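Local coordinates for 457aa long hypothetical protein (PDB 2CSU), which is of unknown function but resembles succinyl-CoA ligases, with a Rossmann-type domain, a flavodoxin-like domain and a ligase-CoA domain, at residues P231-K236 and G269-N274. Sequence-based numbering, arbitrary orientation.
Sequences PIIALK and GVLVAN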
loop_
_atom_site.group_PDB
_atom_site.type_symbol
_atom_site.label_atom_id
_atom_site.label_comp_id
_atom_site.label_asym_id
_atom_site.label_seq_id
_atom_site.Cartn_x
_atom_site.Cartn_y
_atom_site.Cartn_z
ATOM N N PRO A 231 -6.492 22.735 -5.356
ATOM C CA PRO A 231 -6.938 21.949 -4.210
ATOM C C PRO A 231 -5.964 21.760 -3.050
ATOM O O PRO A 231 -4.734 21.773 -3.205
ATOM C CB PRO A 231 -7.372 20.622 -4.847
ATOM C CG PRO A 231 -6.491 20.500 -6.004
ATOM C CD PRO A 231 -6.464 21.904 -6.572
ATOM N N ILE A 232 -6.556 21.607 -1.873
ATOM C CA ILE A 232 -5.825 21.396 -0.645
ATOM C C ILE A 232 -6.428 20.154 0.009
ATOM O O ILE A 232 -7.637 20.079 0.197
ATOM C CB ILE A 232 -5.971 22.621 0.285
ATOM C CG1 ILE A 232 -5.343 23.851 -0.388
ATOM C CG2 ILE A 232 -5.346 22.331 1.638
ATOM C CD1 ILE A 232 -5.560 25.166 0.339
ATOM N N ILE A 233 -5.579 19.177 0.326
ATOM C CA ILE A 233 -6.017 17.932 0.955
ATOM C C ILE A 233 -5.375 17.838 2.344
ATOM O O ILE A 233 -4.143 17.832 2.462
ATOM C CB ILE A 233 -5.588 16.678 0.129
ATOM C CG1 ILE A 233 -6.150 16.736 -1.294
ATOM C CG2 ILE A 233 -6.133 15.417 0.784
ATOM C CD1 ILE A 233 -5.635 17.871 -2.133
ATOM N N ALA A 234 -6.209 17.759 3.384
ATOM C CA ALA A 234 -5.719 17.684 4.759
ATOM C C ALA A 234 -6.022 16.383 5.485
ATOM O O ALA A 234 -7.147 15.889 5.471
ATOM C CB ALA A 234 -6.274 18.850 5.577
ATOM N N LEU A 235 -4.992 15.838 6.119
ATOM C CA LEU A 235 -5.100 14.622 6.917
ATOM C C LEU A 235 -4.939 15.159 8.340
ATOM O O LEU A 235 -3.858 15.606 8.724
ATOM C CB LEU A 235 -3.963 13.637 6.579
ATOM C CG LEU A 235 -3.772 12.434 7.532
ATOM C CD1 LEU A 235 -5.067 11.621 7.625
ATOM C CD2 LEU A 235 -2.614 11.555 7.047
ATOM N N LYS A 236 -6.028 15.152 9.101
ATOM C CA LYS A 236 -6.025 15.658 10.469
ATOM C C LYS A 236 -5.918 14.521 11.484
ATOM O O LYS A 236 -6.706 13.586 11.504
ATOM C CB LYS A 236 -7.317 16.443 10.707
ATOM C CG LYS A 236 -7.478 16.864 12.174
ATOM C CD LYS A 236 -6.634 18.091 12.526
ATOM C CE LYS A 236 -6.844 18.556 13.972
ATOM N NZ LYS A 236 -6.102 17.686 14.887
ATOM N N GLY A 269 -13.531 24.619 1.422
ATOM C CA GLY A 269 -13.174 23.971 0.168
ATOM C C GLY A 269 -12.063 22.946 0.296
ATOM O O GLY A 269 -11.597 22.401 -0.706
ATOM N N VAL A 270 -11.647 22.688 1.535
ATOM C CA VAL A 270 -10.585 21.731 1.839
ATOM C C VAL A 270 -11.089 20.294 1.829
ATOM O O VAL A 270 -12.048 19.949 2.526
ATOM C CB VAL A 270 -9.956 22.014 3.226
ATOM C CG1 VAL A 270 -8.873 20.977 3.540
ATOM C CG2 VAL A 270 -9.361 23.417 3.247
ATOM N N LEU A 271 -10.425 19.456 1.048
ATOM C CA LEU A 271 -10.806 18.054 0.940
ATOM C C LEU A 271 -10.130 17.312 2.078
ATOM O O LEU A 271 -8.966 17.560 2.391
ATOM C CB LEU A 271 -10.372 17.494 -0.423
ATOM C CG LEU A 271 -10.666 18.435 -1.607
ATOM C CD1 LEU A 271 -10.193 17.819 -2.914
ATOM C CD2 LEU A 271 -12.156 18.749 -1.655
ATOM N N VAL A 272 -10.860 16.403 2.707
ATOM C CA VAL A 272 -10.308 15.675 3.829
ATOM C C VAL A 272 -9.938 14.236 3.514
ATOM O O VAL A 272 -10.653 13.534 2.821
ATOM C CB VAL A 272 -11.291 15.692 5.042
ATOM C CG1 VAL A 272 -10.798 14.753 6.135
ATOM C CG2 VAL A 272 -11.416 17.116 5.587
ATOM N N ALA A 273 -8.794 13.817 4.034
ATOM C CA ALA A 273 -8.324 12.458 3.849
ATOM C C ALA A 273 -8.281 11.869 5.251
ATOM O O ALA A 273 -8.031 12.593 6.217
ATOM C CB ALA A 273 -6.915 12.458 3.216
ATOM N N ASN A 274 -8.530 10.572 5.378
ATOM C CA ASN A 274 -8.496 9.950 6.693
ATOM C C ASN A 274 -7.289 9.046 6.853
ATOM O O ASN A 274 -7.069 8.508 7.933
ATOM C CB ASN A 274 -9.774 9.168 6.948
ATOM C CG ASN A 274 -11.008 9.960 6.580
ATOM O OD1 ASN A 274 -11.273 11.028 7.152
ATOM N ND2 ASN A 274 -11.766 9.454 5.611
HETATM O O HOH W 1 -9.523 21.625 -1.980
HETATM O O HOH W 2 -8.662 13.835 8.620
#
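Ile233 and Leu271 pair as parallel neighbours, CA atoms 4.8 Å apart, where strand 232-236 lies beside strand 271-273 at an angle of 38° between their directions. Ala234 bonds through both its N and its O: its N reaches Leu271 O at 2.9 Å, and its O accepts from Ala273 N at 3.0 Å. The third direct rung, Leu271 N to Ile232 O, is the most bent of the three at the hydrogen. At each end of the ladder a water takes over: one accepts from Ile232 N and donates to Gly269 O, the other accepts from Lys236 N and donates to Ala273 O. Leu271 O also receives a CA-H...O contact from Ile233 CA at 3.3 Å.

On one face, CG2 of Ile233, set opposite the backbone N (chi1 -58° for CG1), meets the methyl of Ala273 at 3.9 Å, and Met282 of helix 276-283 packs on Ile233 and Leu271. On this face too, CD1 of Leu235 reaches across to Ala273 O at 3.4 Å. On the other, Val270 CG1 touches Ala234 CB at 3.9 Å and lies close to Ile232 O, while Phe265 of helix 258-267 lies against Val270 and Val272.

Strand 205-210 bonds to the opposite edge of 232-236, and helix 258-267 carries the chain over to 271-273 in a beta-alpha-beta crossover, turning at Gly269, whose positive phi closes a Schellman motif. The contact thus forms an edge of the parallel part of the mixed sheet in the flavodoxin-like domain: aliphatic side chains line both faces beneath the flanking helices, while two waters bridge backbone groups of the strands where direct bonding stops.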